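Local coordinates for protein packaging enzyme P4 (Pseudomonas phage phi13, PDB 4BLP) that probably hydrolyses nucleoside triphosphates as a hexameric RecA-like motor, consistent with its role as the packaging enzyme of a double-stranded RNA phage, at residues Trp174-Glu179 / Ile212-Asn217; Val141-Ser146 / Ser295-Ile300; Gly57-Leu62 / Val118-Pro123; Leu124-Pro129 / Ala238-Asn243. One frame throughout, in Å; residues are numbered along the deposited sequence.

Contact 1: Trp174-Glu179 / Ile212-Asn217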
loop_
_atom_site.group_PDB
_atom_site.type_symbol
_atom_site.label_atom_id
_atom_site.label_comp_id
_atom_site.label_asym_id
_atom_site.label_seq_id
_atom_site.Cartn_x
_atom_site.Cartn_y
_atom_site.Cartn_z
ATOM N N TRP D 174 2.415 -6.505 30.052
ATOM C CA TRP D 174 1.734 -6.000 28.860
ATOM C C TRP D 174 1.954 -6.891 27.662
ATOM O O TRP D 174 3.116 -7.175 27.302
ATOM C CB TRP D 174 2.270 -4.580 28.537
ATOM C CG TRP D 174 1.574 -3.912 27.366
ATOM C CD1 TRP D 174 0.232 -3.927 27.082
ATOM C CD2 TRP D 174 2.200 -3.140 26.321
ATOM N NE1 TRP D 174 -0.009 -3.245 25.903
ATOM C CE2 TRP D 174 1.181 -2.754 25.416
ATOM C CE3 TRP D 174 3.542 -2.774 26.036
ATOM C CZ2 TRP D 174 1.439 -1.951 24.284
ATOM C CZ3 TRP D 174 3.801 -1.972 24.921
ATOM C CH2 TRP D 174 2.763 -1.582 24.049
ATOM N N GLY D 175 0.854 -7.303 27.037
ATOM C CA GLY D 175 0.875 -8.061 25.784
ATOM C C GLY D 175 1.499 -9.443 25.869
ATOM O O GLY D 175 1.943 -9.994 24.859
ATOM N N GLU D 176 1.502 -10.021 27.066
ATOM C CA GLU D 176 2.053 -11.345 27.330
ATOM C C GLU D 176 0.946 -12.274 27.848
ATOM O O GLU D 176 0.027 -11.783 28.480
ATOM C CB GLU D 176 3.152 -11.241 28.412
ATOM C CG GLU D 176 4.376 -10.470 27.948
ATOM C CD GLU D 176 5.274 -11.232 26.996
ATOM O OE1 GLU D 176 5.067 -12.454 26.818
ATOM O OE2 GLU D 176 6.158 -10.591 26.386
ATOM N N PRO D 177 1.024 -13.604 27.635
ATOM C CA PRO D 177 -0.052 -14.495 28.150
ATOM C C PRO D 177 0.003 -14.586 29.679
ATOM O O PRO D 177 1.095 -14.623 30.239
ATOM C CB PRO D 177 0.304 -15.871 27.535
ATOM C CG PRO D 177 1.793 -15.782 27.250
ATOM C CD PRO D 177 2.029 -14.358 26.851
ATOM N N GLY D 178 -1.158 -14.650 30.312
ATOM C CA GLY D 178 -1.285 -14.807 31.759
ATOM C C GLY D 178 -0.501 -16.008 32.257
ATOM O O GLY D 178 -0.463 -17.060 31.601
ATOM N N GLU D 179 0.167 -15.846 33.396
ATOM C CA GLU D 179 1.059 -16.872 33.953
ATOM C C GLU D 179 0.978 -16.807 35.488
ATOM O O GLU D 179 0.403 -15.845 35.994
ATOM C CB GLU D 179 2.497 -16.548 33.457
ATOM C CG GLU D 179 3.362 -17.790 33.391
ATOM C CD GLU D 179 4.659 -17.659 32.621
ATOM O OE1 GLU D 179 5.089 -16.516 32.335
ATOM O OE2 GLU D 179 5.223 -18.717 32.263
ATOM N N ILE D 212 9.226 -3.547 32.547
ATOM C CA ILE D 212 8.073 -3.795 31.676
ATOM C C ILE D 212 8.283 -5.093 30.922
ATOM O O ILE D 212 9.223 -5.218 30.137
ATOM C CB ILE D 212 7.801 -2.626 30.703
ATOM C CG1 ILE D 212 7.558 -1.324 31.535
ATOM C CG2 ILE D 212 6.581 -2.933 29.823
ATOM C CD1 ILE D 212 8.284 -0.144 30.971
ATOM N N ASP D 213 7.361 -6.042 31.157
ATOM C CA ASP D 213 7.336 -7.334 30.503
ATOM C C ASP D 213 6.045 -7.403 29.696
ATOM O O ASP D 213 5.020 -7.787 30.248
ATOM C CB ASP D 213 7.418 -8.464 31.545
ATOM C CG ASP D 213 7.445 -9.840 30.930
ATOM O OD1 ASP D 213 7.710 -9.939 29.709
ATOM O OD2 ASP D 213 7.107 -10.813 31.643
ATOM N N SER D 214 6.047 -6.941 28.432
ATOM C CA SER D 214 7.247 -6.545 27.668
ATOM C C SER D 214 6.874 -5.521 26.600
ATOM O O SER D 214 5.722 -5.057 26.559
ATOM C CB SER D 214 7.806 -7.795 26.964
ATOM O OG SER D 214 6.928 -8.191 25.914
ATOM N N PHE D 215 7.818 -5.225 25.689
ATOM C CA PHE D 215 7.539 -4.321 24.575
ATOM C C PHE D 215 7.186 -5.106 23.303
ATOM O O PHE D 215 7.244 -4.548 22.204
ATOM C CB PHE D 215 8.754 -3.376 24.347
ATOM C CG PHE D 215 8.790 -2.115 25.174
ATOM C CD1 PHE D 215 7.879 -1.908 26.204
ATOM C CD2 PHE D 215 9.717 -1.103 24.903
ATOM C CE1 PHE D 215 7.916 -0.730 26.977
ATOM C CE2 PHE D 215 9.729 0.095 25.654
ATOM C CZ PHE D 215 8.837 0.272 26.697
ATOM N N ARG D 216 6.769 -6.375 23.436
ATOM C CA ARG D 216 6.421 -7.133 22.224
ATOM C C ARG D 216 5.332 -6.406 21.361
ATOM O O ARG D 216 5.445 -6.432 20.139
ATOM C CB ARG D 216 6.070 -8.583 22.535
ATOM C CG ARG D 216 4.760 -8.857 23.172
ATOM C CD ARG D 216 4.825 -10.292 23.714
ATOM N NE ARG D 216 4.901 -11.333 22.687
ATOM C CZ ARG D 216 3.896 -12.146 22.382
ATOM N NH1 ARG D 216 2.733 -12.043 23.015
ATOM N NH2 ARG D 216 4.056 -13.090 21.470
ATOM N N ASN D 217 4.309 -5.739 21.970
ATOM C CA ASN D 217 3.310 -5.054 21.127
ATOM C C ASN D 217 3.907 -3.851 20.379
ATOM O O ASN D 217 3.384 -3.492 19.325
ATOM C CB ASN D 217 2.112 -4.616 21.961
ATOM C CG ASN D 217 1.005 -5.624 21.859
ATOM O OD1 ASN D 217 1.231 -6.774 21.502
ATOM N ND2 ASN D 217 -0.223 -5.186 22.075
HETATM O O HOH W 1 0.798 -9.249 22.304
#
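With chi1 at 70°, S214 holds OG between its own N and carbonyl carbon, and E176, bent at chi2 (-75°), curls its carboxylate over to meet it. OG donates to the anti lone pair of E176 OE2 at 2.6 Å and also accepts from R216 N, an ST turn leading into helix 216-221. R216 lies obliquely across the carboxylate: its NE makes a long salt bridge to E176 OE2 (4.0 Å), whereas NH1 bonds G175 O at 2.9 Å with the acceptor in the guanidinium plane. W174 joins the segments through its backbone, its N bonding D213 O at 2.9 Å and its O receiving S214 N at 3.1 Å. Over one face of its six-membered ring sits N217 CB, 3.9 Å from the centroid in a CH-pi contact, and F215 CD1 meets the ring edge. A water bridges G175 O and N217 OD1; N217 ND2 bonds L124 of a second subunit, where R216 NH1 also reaches T240. D213 turns to R173 in a salt bridge and weakly to S160 of the probable P-loop. An acidic residue ending a central strand, followed by a cis peptide as between D213 and S214, is consistent with the Walker B strand of a RecA-like NTPase.

Contact 2: Val141-Ser146 / Ser295-Ile300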
loop_
_atom_site.group_PDB
_atom_site.type_symbol
_atom_site.label_atom_id
_atom_site.label_comp_id
_atom_site.label_asym_id
_atom_site.label_seq_id
_atom_site.Cartn_x
_atom_site.Cartn_y
_atom_site.Cartn_z
ATOM N N VAL D 141 24.582 -0.136 37.103
ATOM C CA VAL D 141 25.651 0.787 37.537
ATOM C C VAL D 141 24.972 1.791 38.455
ATOM O O VAL D 141 23.758 1.973 38.348
ATOM C CB VAL D 141 26.435 1.467 36.391
ATOM C CG1 VAL D 141 27.178 0.429 35.552
ATOM C CG2 VAL D 141 25.528 2.357 35.526
ATOM N N ARG D 142 25.742 2.474 39.328
ATOM C CA ARG D 142 25.159 3.404 40.290
ATOM C C ARG D 142 24.610 4.684 39.679
ATOM O O ARG D 142 23.761 5.327 40.300
ATOM C CB ARG D 142 26.215 3.782 41.353
ATOM C CG ARG D 142 26.536 2.617 42.281
ATOM C CD ARG D 142 27.489 3.020 43.371
ATOM N NE ARG D 142 27.833 1.861 44.184
ATOM C CZ ARG D 142 28.837 1.828 45.047
ATOM N NH1 ARG D 142 29.608 2.896 45.219
ATOM N NH2 ARG D 142 29.081 0.730 45.746
ATOM N N ASN D 143 25.078 5.058 38.473
ATOM C CA ASN D 143 24.740 6.346 37.880
ATOM C C ASN D 143 24.255 6.218 36.443
ATOM O O ASN D 143 24.676 6.978 35.573
ATOM C CB ASN D 143 25.981 7.254 37.949
ATOM C CG ASN D 143 27.189 6.707 37.206
ATOM O OD1 ASN D 143 27.292 5.501 36.905
ATOM N ND2 ASN D 143 28.077 7.608 36.835
ATOM N N HIS D 144 23.278 5.328 36.229
ATOM C CA HIS D 144 22.652 5.150 34.908
ATOM C C HIS D 144 21.926 6.449 34.557
ATOM O O HIS D 144 21.216 6.989 35.418
ATOM C CB HIS D 144 21.679 3.957 34.991
ATOM C CG HIS D 144 21.231 3.377 33.678
ATOM N ND1 HIS D 144 20.625 4.161 32.704
ATOM C CD2 HIS D 144 21.286 2.097 33.243
ATOM C CE1 HIS D 144 20.330 3.335 31.700
ATOM N NE2 HIS D 144 20.726 2.084 31.966
ATOM N N LEU D 145 22.093 6.987 33.322
ATOM C CA LEU D 145 21.310 8.196 32.997
ATOM C C LEU D 145 19.818 7.875 32.949
ATOM O O LEU D 145 19.426 6.722 32.710
ATOM C CB LEU D 145 21.717 8.764 31.617
ATOM C CG LEU D 145 23.097 9.466 31.571
ATOM C CD1 LEU D 145 23.384 9.930 30.135
ATOM C CD2 LEU D 145 23.166 10.660 32.547
ATOM N N SER D 146 18.982 8.912 33.137
ATOM C CA SER D 146 17.554 8.762 32.934
ATOM C C SER D 146 17.327 8.418 31.453
ATOM O O SER D 146 18.086 8.858 30.579
ATOM C CB SER D 146 16.826 10.053 33.291
ATOM O OG SER D 146 16.978 10.358 34.664
ATOM N N SER D 295 26.136 6.367 31.270
ATOM C CA SER D 295 26.133 6.795 32.665
ATOM C C SER D 295 26.491 8.265 32.784
ATOM O O SER D 295 26.939 8.908 31.798
ATOM C CB SER D 295 27.093 5.952 33.523
ATOM O OG SER D 295 28.424 6.452 33.452
ATOM N N GLY D 296 26.348 8.773 34.012
ATOM C CA GLY D 296 26.707 10.159 34.306
ATOM C C GLY D 296 28.200 10.423 34.122
ATOM O O GLY D 296 28.593 11.574 33.942
ATOM N N THR D 297 29.038 9.368 34.116
ATOM C CA THR D 297 30.490 9.528 33.957
ATOM C C THR D 297 31.015 8.920 32.641
ATOM O O THR D 297 32.234 8.772 32.482
ATOM C CB THR D 297 31.232 8.935 35.168
ATOM O OG1 THR D 297 30.822 7.578 35.366
ATOM C CG2 THR D 297 30.998 9.743 36.450
ATOM N N GLY D 298 30.119 8.627 31.707
ATOM C CA GLY D 298 30.493 8.085 30.403
ATOM C C GLY D 298 29.892 6.717 30.123
ATOM O O GLY D 298 29.068 6.228 30.902
ATOM N N ARG D 299 30.280 6.104 28.995
ATOM C CA ARG D 299 29.737 4.809 28.623
ATOM C C ARG D 299 30.361 3.676 29.467
ATOM O O ARG D 299 31.575 3.579 29.582
ATOM C CB ARG D 299 29.906 4.558 27.114
ATOM C CG ARG D 299 29.045 3.376 26.610
ATOM C CD ARG D 299 29.163 3.211 25.118
ATOM N NE ARG D 299 30.400 2.557 24.663
ATOM C CZ ARG D 299 30.481 1.295 24.248
ATOM N NH1 ARG D 299 29.414 0.507 24.279
ATOM N NH2 ARG D 299 31.628 0.812 23.793
ATOM N N ILE D 300 29.510 2.838 30.077
ATOM C CA ILE D 300 29.965 1.692 30.895
ATOM C C ILE D 300 29.467 0.447 30.178
ATOM O O ILE D 300 28.274 0.327 29.953
ATOM C CB ILE D 300 29.472 1.759 32.361
ATOM C CG1 ILE D 300 29.894 3.108 33.054
ATOM C CG2 ILE D 300 29.993 0.492 33.123
ATOM C CD1 ILE D 300 29.486 3.259 34.530
#
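N143 leaves its backbone toward the 295-300 segment, and chi1 of 60° sets CG between its own N and carbonyl carbon. From CB the amide reaches S295, CG coming to 3.8 Å from S295 CB. There the two branches part. OD1 rests 3.4 Å from S295 CB and meets the I300 CD1 methyl at 3.9 Å, while ND2 donates to T297 OG1 at 3.1 Å, with the hydroxyl almost exactly in the amide plane. The backbone of the same residue adds a second grip, since N143 O accepts from G296 N at 2.9 Å. What it holds is the type I turn S295-G298, which closes the antiparallel hairpin of strands 287-295 and 298-302 at one edge of the main sheet. S295 OG stiffens this turn from within: it takes a bond from T297 N, an ST turn, and donates to G298 O, which also receives S295 N. H144 and S295 form a single beta bridge beside it, and H144 NE2 bonds H149 on strand 147-152. Further along, L145 CG lies 3.8 Å from S295 C. Separately, V141 and I300 reach toward each other tip to tip, with V141 CG1 3.7 Å from I300 CG2.

Contact 3: Gly57-Leu62 / Val118-Pro123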
loop_
_atom_site.group_PDB
_atom_site.type_symbol
_atom_site.label_atom_id
_atom_site.label_comp_id
_atom_site.label_asym_id
_atom_site.label_seq_id
_atom_site.Cartn_x
_atom_site.Cartn_y
_atom_site.Cartn_z
ATOM N N GLY D 57 -8.632 18.149 22.691
ATOM C CA GLY D 57 -8.897 17.903 21.271
ATOM C C GLY D 57 -8.352 18.924 20.287
ATOM O O GLY D 57 -8.639 18.842 19.097
ATOM N N GLY D 58 -7.566 19.892 20.771
ATOM C CA GLY D 58 -6.957 20.901 19.896
ATOM C C GLY D 58 -5.482 20.699 19.645
ATOM O O GLY D 58 -4.943 19.597 19.857
ATOM N N MET D 59 -4.801 21.774 19.178
ATOM C CA MET D 59 -3.366 21.696 18.829
ATOM C C MET D 59 -2.470 22.464 19.764
ATOM O O MET D 59 -1.246 22.393 19.621
ATOM C CB MET D 59 -3.116 22.337 17.424
ATOM C CG MET D 59 -3.609 21.554 16.250
ATOM S SD MET D 59 -2.515 20.175 15.933
ATOM C CE MET D 59 -1.195 20.915 15.013
ATOM N N THR D 60 -3.040 23.266 20.653
ATOM C CA THR D 60 -2.220 24.152 21.476
ATOM C C THR D 60 -1.694 23.439 22.705
ATOM O O THR D 60 -2.436 23.220 23.646
ATOM C CB THR D 60 -3.038 25.386 21.856
ATOM O OG1 THR D 60 -3.592 25.915 20.646
ATOM C CG2 THR D 60 -2.196 26.469 22.569
ATOM N N ALA D 61 -0.409 23.138 22.728
ATOM C CA ALA D 61 0.146 22.452 23.900
ATOM C C ALA D 61 0.171 23.384 25.102
ATOM O O ALA D 61 0.599 24.554 24.993
ATOM C CB ALA D 61 1.549 21.958 23.610
ATOM N N LEU D 62 -0.369 22.904 26.232
ATOM C CA LEU D 62 -0.231 23.642 27.474
ATOM C C LEU D 62 1.226 23.556 27.886
ATOM O O LEU D 62 1.924 22.640 27.428
ATOM C CB LEU D 62 -1.122 22.976 28.561
ATOM C CG LEU D 62 -2.628 23.036 28.368
ATOM C CD1 LEU D 62 -3.352 21.980 29.279
ATOM C CD2 LEU D 62 -3.148 24.434 28.626
ATOM N N VAL D 118 -3.152 15.593 14.164
ATOM C CA VAL D 118 -2.459 16.367 15.199
ATOM C C VAL D 118 -0.939 16.531 14.944
ATOM O O VAL D 118 -0.365 17.511 15.404
ATOM C CB VAL D 118 -2.741 15.751 16.594
ATOM C CG1 VAL D 118 -2.023 14.406 16.767
ATOM C CG2 VAL D 118 -2.375 16.730 17.710
ATOM N N LEU D 119 -0.305 15.607 14.225
ATOM C CA LEU D 119 1.144 15.754 14.000
ATOM C C LEU D 119 1.516 16.613 12.766
ATOM O O LEU D 119 2.710 16.734 12.435
ATOM C CB LEU D 119 1.765 14.341 13.798
ATOM C CG LEU D 119 1.686 13.430 15.044
ATOM C CD1 LEU D 119 2.190 12.013 14.701
ATOM C CD2 LEU D 119 2.518 14.008 16.200
ATOM N N ARG D 120 0.519 17.230 12.114
ATOM C CA ARG D 120 0.724 17.932 10.832
ATOM C C ARG D 120 1.740 19.101 10.883
ATOM O O ARG D 120 2.322 19.451 9.841
ATOM C CB ARG D 120 -0.624 18.455 10.300
ATOM C CG ARG D 120 -1.252 19.550 11.196
ATOM C CD ARG D 120 -2.596 19.925 10.584
ATOM N NE ARG D 120 -3.312 20.948 11.337
ATOM C CZ ARG D 120 -4.155 20.663 12.330
ATOM N NH1 ARG D 120 -4.337 19.400 12.716
ATOM N NH2 ARG D 120 -4.835 21.632 12.929
ATOM N N ALA D 121 1.939 19.715 12.057
ATOM C CA ALA D 121 2.845 20.874 12.141
ATOM C C ALA D 121 4.241 20.454 12.626
ATOM O O ALA D 121 5.118 21.300 12.718
ATOM C CB ALA D 121 2.274 21.910 13.098
ATOM N N THR D 122 4.413 19.169 12.954
ATOM C CA THR D 122 5.663 18.618 13.512
ATOM C C THR D 122 6.060 17.361 12.772
ATOM O O THR D 122 6.000 16.257 13.340
ATOM C CB THR D 122 5.449 18.286 15.023
ATOM O OG1 THR D 122 4.320 17.410 15.153
ATOM C CG2 THR D 122 5.269 19.549 15.890
ATOM N N PRO D 123 6.547 17.523 11.525
ATOM C CA PRO D 123 6.996 16.350 10.768
ATOM C C PRO D 123 8.274 15.788 11.384
ATOM O O PRO D 123 9.086 16.554 11.899
ATOM C CB PRO D 123 7.275 16.914 9.369
ATOM C CG PRO D 123 7.603 18.392 9.601
ATOM C CD PRO D 123 6.695 18.776 10.753
#
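M59 reaches from the 57-62 loop to the 118-123 loop, where a type I turn from L119 to T122 follows V118; the two loops flank the small antiparallel sheet of strands 65-70, 73-78 and 110-111. The close packing is almost entirely the work of this one methionine. Its chain folds at chi2 (-76°) and again at chi3 (-82°), so the thioether curls in among V118, R120 and A121. M59 SD stands over one face of the R120 guanidinium, 3.6 Å above the plane and displaced toward its rim, while M59 CG comes to 3.5 Å from R120 NH2. On the V118 side the sulfur lies 3.5 Å from V118 O and 3.9 Å from V118 CG2. No hydrogen bond crosses between the segments, and the guanidinium finds its polar partners elsewhere: NH2 bonds Q115, NH1 bonds N117 O, and NE bonds V39 O of a neighbouring subunit. These bonds fix the orientation of the group, so one face is presented to the methionine. The same V39 packs on M59 and A121, placing the contact at a subunit boundary. The other side is looser. After M59 the chain turns off through the exposed residues T60, A61 and L62, none of which touches the 118-123 segment. At A121 the contact thins to two methyl groups, M59 CE and A121 CB, 4.1 Å apart.

Contact 4: Leu124-Pro129 / Ala238-Asn243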
loop_
_atom_site.group_PDB
_atom_site.type_symbol
_atom_site.label_atom_id
_atom_site.label_comp_id
_atom_site.label_asym_id
_atom_site.label_seq_id
_atom_site.Cartn_x
_atom_site.Cartn_y
_atom_site.Cartn_z
ATOM N N LEU D 124 8.450 14.457 11.292
ATOM C CA LEU D 124 9.636 13.744 11.827
ATOM C C LEU D 124 9.872 14.134 13.297
ATOM O O LEU D 124 11.001 14.406 13.717
ATOM C CB LEU D 124 10.871 14.008 10.961
ATOM C CG LEU D 124 10.686 13.827 9.437
ATOM C CD1 LEU D 124 12.013 14.001 8.742
ATOM C CD2 LEU D 124 10.059 12.456 9.102
ATOM N N LEU D 125 8.797 14.090 14.066
ATOM C CA LEU D 125 8.840 14.476 15.469
ATOM C C LEU D 125 9.532 13.445 16.339
ATOM O O LEU D 125 9.093 12.295 16.455
ATOM C CB LEU D 125 7.413 14.688 15.979
ATOM C CG LEU D 125 7.260 15.128 17.467
ATOM C CD1 LEU D 125 7.912 16.492 17.744
ATOM C CD2 LEU D 125 5.763 15.183 17.830
ATOM N N SER D 126 10.624 13.895 16.970
ATOM C CA SER D 126 11.318 13.100 17.977
ATOM C C SER D 126 11.081 13.814 19.310
ATOM O O SER D 126 10.161 14.666 19.426
ATOM C CB SER D 126 12.803 12.947 17.596
ATOM O OG SER D 126 13.470 12.121 18.540
ATOM N N VAL D 127 11.936 13.551 20.322
ATOM C CA VAL D 127 11.822 14.214 21.625
ATOM C C VAL D 127 13.183 14.825 21.926
ATOM O O VAL D 127 14.210 14.181 21.646
ATOM C CB VAL D 127 11.391 13.207 22.730
ATOM C CG1 VAL D 127 11.408 13.859 24.111
ATOM C CG2 VAL D 127 9.992 12.608 22.425
ATOM N N ARG D 128 13.205 16.071 22.400
ATOM C CA ARG D 128 14.479 16.783 22.677
ATOM C C ARG D 128 15.390 15.943 23.567
ATOM O O ARG D 128 14.953 15.526 24.641
ATOM C CB ARG D 128 14.195 18.117 23.388
ATOM C CG ARG D 128 13.635 19.167 22.476
ATOM C CD ARG D 128 13.221 20.445 23.200
ATOM N NE ARG D 128 12.474 21.300 22.267
ATOM C CZ ARG D 128 11.160 21.215 22.045
ATOM N NH1 ARG D 128 10.411 20.362 22.739
ATOM N NH2 ARG D 128 10.588 21.978 21.127
ATOM N N PRO D 129 16.620 15.631 23.115
ATOM C CA PRO D 129 17.536 14.859 23.982
ATOM C C PRO D 129 17.966 15.714 25.179
ATOM O O PRO D 129 18.345 16.882 25.008
ATOM C CB PRO D 129 18.746 14.560 23.075
ATOM C CG PRO D 129 18.355 14.970 21.697
ATOM C CD PRO D 129 17.215 15.937 21.795
ATOM N N ALA D 238 11.058 5.101 17.664
ATOM C CA ALA D 238 10.093 5.001 18.806
ATOM C C ALA D 238 10.854 4.797 20.096
ATOM O O ALA D 238 10.514 5.381 21.117
ATOM C CB ALA D 238 9.102 3.839 18.606
ATOM N N LEU D 239 11.868 3.922 20.065
ATOM C CA LEU D 239 12.652 3.690 21.303
ATOM C C LEU D 239 13.386 4.974 21.725
ATOM O O LEU D 239 13.440 5.281 22.914
ATOM C CB LEU D 239 13.673 2.572 21.049
ATOM C CG LEU D 239 13.053 1.158 20.928
ATOM C CD1 LEU D 239 14.131 0.147 20.537
ATOM C CD2 LEU D 239 12.355 0.707 22.266
ATOM N N THR D 240 13.894 5.754 20.771
ATOM C CA THR D 240 14.562 7.040 21.143
ATOM C C THR D 240 13.536 8.010 21.689
ATOM O O THR D 240 13.833 8.744 22.622
ATOM C CB THR D 240 15.322 7.628 19.936
ATOM O OG1 THR D 240 16.336 6.669 19.590
ATOM C CG2 THR D 240 15.974 8.988 20.258
ATOM N N SER D 241 12.343 8.045 21.097
ATOM C CA SER D 241 11.274 8.940 21.621
ATOM C C SER D 241 10.917 8.583 23.060
ATOM O O SER D 241 10.873 9.478 23.925
ATOM C CB SER D 241 10.030 8.873 20.729
ATOM O OG SER D 241 10.345 9.412 19.455
ATOM N N LEU D 242 10.696 7.277 23.331
ATOM C CA LEU D 242 10.368 6.854 24.694
ATOM C C LEU D 242 11.537 7.104 25.617
ATOM O O LEU D 242 11.359 7.625 26.728
ATOM C CB LEU D 242 10.002 5.354 24.682
ATOM C CG LEU D 242 8.714 5.052 23.921
ATOM C CD1 LEU D 242 8.506 3.522 23.809
ATOM C CD2 LEU D 242 7.474 5.698 24.670
ATOM N N ASN D 243 12.749 6.810 25.138
ATOM C CA ASN D 243 13.940 7.104 25.943
ATOM C C ASN D 243 14.007 8.583 26.396
ATOM O O ASN D 243 14.264 8.888 27.566
ATOM C CB ASN D 243 15.205 6.813 25.101
ATOM C CG ASN D 243 16.442 6.996 25.937
ATOM O OD1 ASN D 243 16.831 6.082 26.677
ATOM N ND2 ASN D 243 17.092 8.177 25.827
HETATM O O HOH W 2 8.472 11.504 19.101
#
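V127 and S241 meet where the 124-129 segment, part of the long connection between strands 110-111 and 136-137, runs past helix 233-248 of the RecA-like core. This is loop-on-helix packing, and a modest amount of it. Van der Waals contact comes mainly from V127: with CG1 trans to the backbone N (chi1 174°), the other methyl, CG2, turns onto the helix. There it packs on the helix backbone, 3.6 Å from S241 O, and on S241 CB at 4.1 Å; F68 and I245 also touch the valine. S126 lies more loosely alongside, its CA 4.1 Å from S241 OG and its OG 4.4 Å from the T240 CG2 methyl. Direct hydrogen bonds between the segments are absent, and the polar link runs through a water. A237 O, one turn back along the helix, and this water are both acceptors facing the single hydroxyl hydrogen of S241, which they must share or take in alternation; T240 OG1 bonds S276 O. Just beyond the segment, N244 ND2 bonds V127 O and ties the connection to the helix a second time. At the subunit interface R128 makes a salt bridge with E195 of a neighbouring subunit. The bridging water accepts from S241 OG at 2.8 Å and donates to L125 O, also at 2.8 Å.

Overall arrangement
Along the chain contact 3 closes first; contact 4 then opens, with contact 2 alternating with it, and contact 1 falls within the spans of both. Contacts 1 and 2 reach the same mixed sheet, 27 Å apart between centres, one at the ends of the adjacent parallel strands 170-173 and 210-213 and the other at the edge hairpin. Contact 4 links the N-terminal part to this core: L119 packs on L125, joining it to contact 3, whose centre is 16 Å away, and F215 packs on L239 and L242, joining it to contact 1. All four contacts also touch neighbouring subunits, so several of the same residues, or their neighbours, also lie at subunit interfaces of the six-chain assembly.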